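Local coordinates for siderophore periplasmic binding protein (Thermobifida fusca, PDB 5DH0), which probably binds a ferric siderophore of the fuscachelin type outside the cell membrane and delivers it for import, at residues A[140-152]-A[286-298]. Sequence-based numbering, arbitrary orientation.
Sequences AGSGLRNMTLELS and YSAARTYAQANIV
Arg145 and Thr291 bring the two backbones within 4.2 Å (CA to CA), where helix 142-152 passes the loop that leads into helix 292-298; the short helical segments run at 138° to each other. The fold is the two-lobed one of periplasmic binding proteins of the solute-binding protein 8 family. Helix 142-152 follows strand 132-137, an outermost strand of the parallel sheet, and the loop into helix 292-298 follows strand 281-284 of the mixed sheet, so this buried contact lies where the two lobes meet. Arg145 carries much of it. With its CG between the backbone N and carbonyl carbon (chi1 57°), its extended chain crosses Tyr292 at about a right angle, and Arg145 CD sits over one face of the Tyr292 ring, 3.8 Å from its centroid and 26° off the normal, a CH-pi contact. The guanidinium stands steeply to that ring, with Tyr292 CE1 at the guanidinium's edge and Ser142 CA over one of the guanidinium's faces; beyond, NH2 forms a salt bridge with Glu209 of helix 206-213. Asn146 lies at the ring's edge: Tyr292 OH donates a weak hydrogen bond to OD1, and the amide is turned nearly perpendicular to the ring. Asn146 ND2 bonds back to Ser142 O, approaching from the face opposite that used by Asn146 N, so two donors share this carbonyl. On the loop, Thr291 N-caps helix 292-298, its OG1 accepting from Gln294 N and also bonded to Glu57. Water 3 ties the start of helix 292-298 to helix 142-152, donating to Arg145 O at 2.7 Å and accepting from Tyr292 N at 2.9 Å. Arg290 O is met twice: Arg145 CA makes a CA-H...O contact at 3.3 Å, and Thr148 OG1 donates a 2.8 Å hydrogen bond from slightly out of the carbonyl plane.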
ATOM      1  N   ALA A 140      19.901  -7.988  -8.666  1.00 37.19           N
ATOM      2  CA  ALA A 140      20.538  -6.896  -7.961  1.00 34.85           C
ATOM      3  C   ALA A 140      20.214  -7.032  -6.472  1.00 35.07           C
ATOM      4  O   ALA A 140      20.241  -6.053  -5.730  1.00 34.85           O
ATOM      5  CB  ALA A 140      20.059  -5.554  -8.509  1.00 33.85           C
ATOM      6  N   GLY A 141      19.889  -8.257  -6.054  1.00 35.45           N
ATOM      7  CA  GLY A 141      19.514  -8.542  -4.676  1.00 36.71           C
ATOM      8  C   GLY A 141      20.556  -9.374  -3.957  1.00 38.38           C
ATOM      9  O   GLY A 141      21.743  -9.036  -3.974  1.00 34.40           O
ATOM     10  N   SER A 142      20.135 -10.474  -3.335  1.00 39.19           N
ATOM     11  CA  SER A 142      21.087 -11.307  -2.594  1.00 36.85           C
ATOM     12  C   SER A 142      22.151 -11.931  -3.514  1.00 34.98           C
ATOM     13  O   SER A 142      23.198 -12.356  -3.042  1.00 33.84           O
ATOM     14  CB  SER A 142      20.352 -12.397  -1.805  1.00 41.82           C
ATOM     15  OG  SER A 142      19.657 -13.300  -2.653  1.00 45.82           O
ATOM     16  N   GLY A 143      21.898 -11.967  -4.823  1.00 34.32           N
ATOM     17  CA  GLY A 143      22.882 -12.462  -5.774  1.00 33.87           C
ATOM     18  C   GLY A 143      24.234 -11.760  -5.688  1.00 36.24           C
ATOM     19  O   GLY A 143      25.285 -12.382  -5.851  1.00 37.66           O
ATOM     20  N   LEU A 144      24.194 -10.457  -5.424  1.00 33.27           N
ATOM     21  CA  LEU A 144      25.381  -9.617  -5.302  1.00 34.18           C
ATOM     22  C   LEU A 144      26.251  -9.972  -4.098  1.00 36.55           C
ATOM     23  O   LEU A 144      27.429 -10.319  -4.248  1.00 32.18           O
ATOM     24  CB  LEU A 144      24.969  -8.146  -5.196  1.00 32.97           C
ATOM     25  CG  LEU A 144      24.913  -7.319  -6.476  1.00 40.38           C
ATOM     26  CD1 LEU A 144      24.405  -5.900  -6.178  1.00 37.07           C
ATOM     27  CD2 LEU A 144      26.300  -7.266  -7.096  1.00 43.44           C
ATOM     28  N   ARG A 145      25.671  -9.881  -2.899  1.00 31.81           N
ATOM     29  CA  ARG A 145      26.458 -10.065  -1.694  1.00 28.51           C
ATOM     30  C   ARG A 145      26.915 -11.523  -1.596  1.00 33.17           C
ATOM     31  O   ARG A 145      27.941 -11.817  -0.969  1.00 30.62           O
ATOM     32  CB  ARG A 145      25.676  -9.627  -0.452  1.00 29.39           C
ATOM     33  CG  ARG A 145      24.340 -10.315  -0.236  1.00 34.91           C
ATOM     34  CD  ARG A 145      23.602  -9.675   0.944  1.00 36.16           C
ATOM     35  NE  ARG A 145      22.250 -10.207   1.102  1.00 39.35           N
ATOM     36  CZ  ARG A 145      21.162  -9.653   0.576  1.00 42.43           C
ATOM     37  NH1 ARG A 145      21.248  -8.531  -0.134  1.00 50.63           N
ATOM     38  NH2 ARG A 145      19.983 -10.218   0.774  1.00 51.13           N
ATOM     39  N   ASN A 146      26.197 -12.426  -2.261  1.00 33.53           N
ATOM     40  CA  ASN A 146      26.633 -13.823  -2.304  1.00 37.30           C
ATOM     41  C   ASN A 146      27.777 -14.057  -3.310  1.00 37.59           C
ATOM     42  O   ASN A 146      28.649 -14.902  -3.090  1.00 36.40           O
ATOM     43  CB  ASN A 146      25.449 -14.753  -2.605  1.00 35.12           C
ATOM     44  CG  ASN A 146      24.690 -15.149  -1.340  1.00 37.40           C
ATOM     45  OD1 ASN A 146      25.242 -15.829  -0.469  1.00 39.27           O
ATOM     46  ND2 ASN A 146      23.427 -14.709  -1.224  1.00 31.39           N
ATOM     47  N   MET A 147      27.784 -13.303  -4.401  1.00 38.93           N
ATOM     48  CA  MET A 147      28.885 -13.377  -5.361  1.00 36.62           C
ATOM     49  C   MET A 147      30.186 -12.836  -4.747  1.00 36.32           C
ATOM     50  O   MET A 147      31.259 -13.405  -4.950  1.00 36.04           O
ATOM     51  CB  MET A 147      28.523 -12.623  -6.648  1.00 31.99           C
ATOM     52  CG  MET A 147      29.666 -12.465  -7.648  1.00 38.57           C
ATOM     53  SD  MET A 147      30.555 -10.892  -7.443  1.00 27.22           S
ATOM     54  CE  MET A 147      29.213  -9.731  -7.661  1.00 38.25           C
ATOM     55  N   THR A 148      30.103 -11.748  -3.987  1.00 34.90           N
ATOM     56  CA  THR A 148      31.324 -11.192  -3.419  1.00 36.94           C
ATOM     57  C   THR A 148      31.790 -12.041  -2.245  1.00 34.60           C
ATOM     58  O   THR A 148      32.971 -12.023  -1.899  1.00 33.34           O
ATOM     59  CB  THR A 148      31.173  -9.722  -2.946  1.00 33.34           C
ATOM     60  OG1 THR A 148      30.073  -9.619  -2.035  1.00 35.52           O
ATOM     61  CG2 THR A 148      30.964  -8.791  -4.117  1.00 29.93           C
ATOM     62  N   LEU A 149      30.864 -12.769  -1.626  1.00 35.85           N
ATOM     63  CA  LEU A 149      31.238 -13.764  -0.627  1.00 33.13           C
ATOM     64  C   LEU A 149      32.156 -14.826  -1.257  1.00 36.43           C
ATOM     65  O   LEU A 149      33.152 -15.225  -0.657  1.00 37.10           O
ATOM     66  CB  LEU A 149      29.994 -14.423  -0.019  1.00 35.49           C
ATOM     67  CG  LEU A 149      30.248 -15.686   0.804  1.00 38.18           C
ATOM     68  CD1 LEU A 149      31.001 -15.320   2.072  1.00 37.97           C
ATOM     69  CD2 LEU A 149      28.954 -16.429   1.141  1.00 39.15           C
ATOM     70  N   GLU A 150      31.838 -15.266  -2.473  1.00 34.80           N
ATOM     71  CA  GLU A 150      32.659 -16.269  -3.161  1.00 38.59           C
ATOM     72  C   GLU A 150      34.052 -15.761  -3.514  1.00 40.60           C
ATOM     73  O   GLU A 150      35.047 -16.478  -3.361  1.00 40.82           O
ATOM     74  CB  GLU A 150      31.971 -16.758  -4.446  1.00 42.80           C
ATOM     75  CG  GLU A 150      30.728 -17.581  -4.197  1.00 47.23           C
ATOM     76  CD  GLU A 150      31.008 -18.771  -3.304  1.00 53.13           C
ATOM     77  OE1 GLU A 150      32.168 -19.255  -3.288  1.00 56.63           O
ATOM     78  OE2 GLU A 150      30.073 -19.212  -2.600  1.00 55.42           O
ATOM     79  N   LEU A 151      34.124 -14.532  -4.012  1.00 38.38           N
ATOM     80  CA  LEU A 151      35.410 -13.931  -4.330  1.00 39.43           C
ATOM     81  C   LEU A 151      36.240 -13.813  -3.053  1.00 40.73           C
ATOM     82  O   LEU A 151      37.464 -13.992  -3.081  1.00 41.52           O
ATOM     83  CB  LEU A 151      35.215 -12.568  -5.000  1.00 35.14           C
ATOM     84  CG  LEU A 151      34.596 -12.700  -6.396  1.00 37.91           C
ATOM     85  CD1 LEU A 151      34.379 -11.327  -7.037  1.00 33.71           C
ATOM     86  CD2 LEU A 151      35.456 -13.587  -7.284  1.00 35.64           C
ATOM     87  N   SER A 152      35.569 -13.536  -1.933  1.00 34.82           N
ATOM     88  CA  SER A 152      36.246 -13.420  -0.651  1.00 38.02           C
ATOM     89  C   SER A 152      36.928 -14.726  -0.264  1.00 43.35           C
ATOM     90  O   SER A 152      38.058 -14.729   0.244  1.00 44.82           O
ATOM     91  CB  SER A 152      35.271 -13.010   0.437  1.00 35.45           C
ATOM     92  OG  SER A 152      34.964 -11.639   0.339  1.00 37.24           O
ATOM     93  N   TYR A 286      25.380   2.834   1.491  1.00 33.75           N
ATOM     94  CA  TYR A 286      25.625   1.470   1.021  1.00 30.29           C
ATOM     95  C   TYR A 286      24.343   0.766   0.611  1.00 29.73           C
ATOM     96  O   TYR A 286      24.218  -0.444   0.762  1.00 34.52           O
ATOM     97  CB  TYR A 286      26.367   0.662   2.086  1.00 33.98           C
ATOM     98  CG  TYR A 286      27.770   1.176   2.295  1.00 39.02           C
ATOM     99  CD1 TYR A 286      28.726   1.062   1.286  1.00 37.69           C
ATOM    100  CD2 TYR A 286      28.137   1.803   3.481  1.00 36.39           C
ATOM    101  CE1 TYR A 286      30.007   1.542   1.455  1.00 39.74           C
ATOM    102  CE2 TYR A 286      29.427   2.293   3.660  1.00 42.41           C
ATOM    103  CZ  TYR A 286      30.358   2.161   2.644  1.00 44.55           C
ATOM    104  OH  TYR A 286      31.644   2.633   2.815  1.00 56.30           O
ATOM    105  N   SER A 287      23.403   1.551   0.096  1.00 29.66           N
ATOM    106  CA  SER A 287      22.168   1.070  -0.499  1.00 32.80           C
ATOM    107  C   SER A 287      22.399  -0.090  -1.455  1.00 33.04           C
ATOM    108  O   SER A 287      21.584  -0.996  -1.538  1.00 31.93           O
ATOM    109  CB  SER A 287      21.471   2.220  -1.245  1.00 35.38           C
ATOM    110  OG  SER A 287      20.354   1.765  -1.988  1.00 36.09           O
ATOM    111  N   ALA A 288      23.507  -0.049  -2.187  1.00 29.71           N
ATOM    112  CA  ALA A 288      23.809  -1.084  -3.170  1.00 31.24           C
ATOM    113  C   ALA A 288      24.018  -2.472  -2.521  1.00 34.25           C
ATOM    114  O   ALA A 288      23.769  -3.500  -3.148  1.00 34.34           O
ATOM    115  CB  ALA A 288      25.029  -0.682  -3.987  1.00 22.88           C
ATOM    116  N   ALA A 289      24.468  -2.487  -1.271  1.00 33.39           N
ATOM    117  CA  ALA A 289      24.706  -3.723  -0.527  1.00 37.59           C
ATOM    118  C   ALA A 289      25.482  -4.734  -1.363  1.00 35.22           C
ATOM    119  O   ALA A 289      24.985  -5.817  -1.669  1.00 33.20           O
ATOM    120  CB  ALA A 289      23.391  -4.326  -0.059  1.00 35.30           C
ATOM    121  N   ARG A 290      26.696  -4.366  -1.748  1.00 29.65           N
ATOM    122  CA  ARG A 290      27.505  -5.244  -2.574  1.00 29.40           C
ATOM    123  C   ARG A 290      28.101  -6.399  -1.772  1.00 31.01           C
ATOM    124  O   ARG A 290      28.390  -7.437  -2.334  1.00 30.85           O
ATOM    125  CB  ARG A 290      28.600  -4.438  -3.265  1.00 30.18           C
ATOM    126  CG  ARG A 290      28.066  -3.586  -4.402  1.00 32.25           C
ATOM    127  CD  ARG A 290      29.185  -2.940  -5.162  1.00 35.64           C
ATOM    128  NE  ARG A 290      28.745  -2.389  -6.441  1.00 42.91           N
ATOM    129  CZ  ARG A 290      29.574  -2.078  -7.436  1.00 46.49           C
ATOM    130  NH1 ARG A 290      30.876  -2.272  -7.292  1.00 52.86           N
ATOM    131  NH2 ARG A 290      29.100  -1.584  -8.573  1.00 52.73           N
ATOM    132  N   THR A 291      28.276  -6.221  -0.463  1.00 31.61           N
ATOM    133  CA  THR A 291      28.825  -7.281   0.394  1.00 34.17           C
ATOM    134  C   THR A 291      27.952  -7.478   1.633  1.00 34.08           C
ATOM    135  O   THR A 291      27.055  -6.656   1.902  1.00 28.90           O
ATOM    136  CB  THR A 291      30.274  -6.957   0.846  1.00 36.41           C
ATOM    137  OG1 THR A 291      30.256  -5.821   1.729  1.00 35.57           O
ATOM    138  CG2 THR A 291      31.182  -6.661  -0.365  1.00 29.66           C
ATOM    139  N   TYR A 292      28.214  -8.539   2.407  1.00 29.06           N
ATOM    140  CA  TYR A 292      27.398  -8.763   3.601  1.00 29.33           C
ATOM    141  C   TYR A 292      27.686  -7.680   4.635  1.00 30.44           C
ATOM    142  O   TYR A 292      26.794  -7.278   5.387  1.00 27.70           O
ATOM    143  CB  TYR A 292      27.607 -10.175   4.173  1.00 31.53           C
ATOM    144  CG  TYR A 292      26.663 -11.189   3.524  1.00 31.44           C
ATOM    145  CD1 TYR A 292      25.309 -11.199   3.840  1.00 30.95           C
ATOM    146  CD2 TYR A 292      27.116 -12.102   2.577  1.00 27.64           C
ATOM    147  CE1 TYR A 292      24.442 -12.096   3.246  1.00 32.40           C
ATOM    148  CE2 TYR A 292      26.252 -12.999   1.982  1.00 29.27           C
ATOM    149  CZ  TYR A 292      24.918 -12.989   2.320  1.00 37.87           C
ATOM    150  OH  TYR A 292      24.046 -13.870   1.739  1.00 49.36           O
ATOM    151  N   ALA A 293      28.908  -7.155   4.627  1.00 31.35           N
ATOM    152  CA  ALA A 293      29.247  -6.054   5.531  1.00 34.16           C
ATOM    153  C   ALA A 293      28.473  -4.782   5.176  1.00 33.38           C
ATOM    154  O   ALA A 293      28.007  -4.050   6.051  1.00 35.09           O
ATOM    155  CB  ALA A 293      30.747  -5.793   5.508  1.00 32.97           C
ATOM    156  N   GLN A 294      28.320  -4.520   3.885  1.00 31.64           N
ATOM    157  CA  GLN A 294      27.545  -3.359   3.458  1.00 30.67           C
ATOM    158  C   GLN A 294      26.082  -3.583   3.807  1.00 30.43           C
ATOM    159  O   GLN A 294      25.425  -2.695   4.360  1.00 30.86           O
ATOM    160  CB  GLN A 294      27.719  -3.102   1.957  1.00 30.93           C
ATOM    161  CG  GLN A 294      29.024  -2.420   1.619  1.00 30.90           C
ATOM    162  CD  GLN A 294      29.173  -2.155   0.139  1.00 34.49           C
ATOM    163  OE1 GLN A 294      28.182  -2.112  -0.602  1.00 34.58           O
ATOM    164  NE2 GLN A 294      30.410  -1.942  -0.300  1.00 31.36           N
ATOM    165  N   ALA A 295      25.579  -4.777   3.493  1.00 28.17           N
ATOM    166  CA  ALA A 295      24.215  -5.152   3.855  1.00 27.91           C
ATOM    167  C   ALA A 295      23.967  -4.996   5.366  1.00 30.95           C
ATOM    168  O   ALA A 295      22.881  -4.583   5.780  1.00 30.98           O
ATOM    169  CB  ALA A 295      23.921  -6.576   3.411  1.00 30.29           C
ATOM    170  N   ASN A 296      24.970  -5.282   6.191  1.00 26.70           N
ATOM    171  CA  ASN A 296      24.795  -5.061   7.632  1.00 31.96           C
ATOM    172  C   ASN A 296      24.718  -3.579   8.008  1.00 30.89           C
ATOM    173  O   ASN A 296      23.922  -3.190   8.857  1.00 27.45           O
ATOM    174  CB  ASN A 296      25.910  -5.760   8.430  1.00 33.72           C
ATOM    175  CG  ASN A 296      25.595  -7.230   8.699  1.00 36.20           C
ATOM    176  OD1 ASN A 296      24.534  -7.551   9.218  1.00 38.70           O
ATOM    177  ND2 ASN A 296      26.510  -8.124   8.340  1.00 35.27           N
ATOM    178  N   ILE A 297      25.515  -2.735   7.360  1.00 34.61           N
ATOM    179  CA  ILE A 297      25.427  -1.287   7.602  1.00 31.23           C
ATOM    180  C   ILE A 297      24.043  -0.757   7.246  1.00 31.50           C
ATOM    181  O   ILE A 297      23.483   0.066   7.964  1.00 34.00           O
ATOM    182  CB  ILE A 297      26.519  -0.547   6.822  1.00 35.25           C
ATOM    183  CG1 ILE A 297      27.868  -0.865   7.471  1.00 30.15           C
ATOM    184  CG2 ILE A 297      26.250   0.960   6.765  1.00 31.97           C
ATOM    185  CD1 ILE A 297      29.037  -0.640   6.566  1.00 32.62           C
ATOM    186  N   VAL A 298      23.465  -1.273   6.168  1.00 29.05           N
ATOM    187  CA  VAL A 298      22.087  -0.931   5.814  1.00 32.37           C
ATOM    188  C   VAL A 298      21.062  -1.335   6.896  1.00 34.89           C
ATOM    189  O   VAL A 298      20.200  -0.527   7.257  1.00 34.58           O
ATOM    190  CB  VAL A 298      21.691  -1.581   4.466  1.00 32.20           C
ATOM    191  CG1 VAL A 298      20.213  -1.416   4.208  1.00 27.57           C
ATOM    192  CG2 VAL A 298      22.494  -0.963   3.342  1.00 30.68           C
TER
HETATM  193  O   HOH W   1      22.101  -5.853  -3.619  1.00 39.23           O
HETATM  194  O   HOH W   2      23.454  -7.906  -2.075  1.00 36.43           O
HETATM  195  O   HOH W   3      29.549 -10.572   0.870  1.00 29.70           O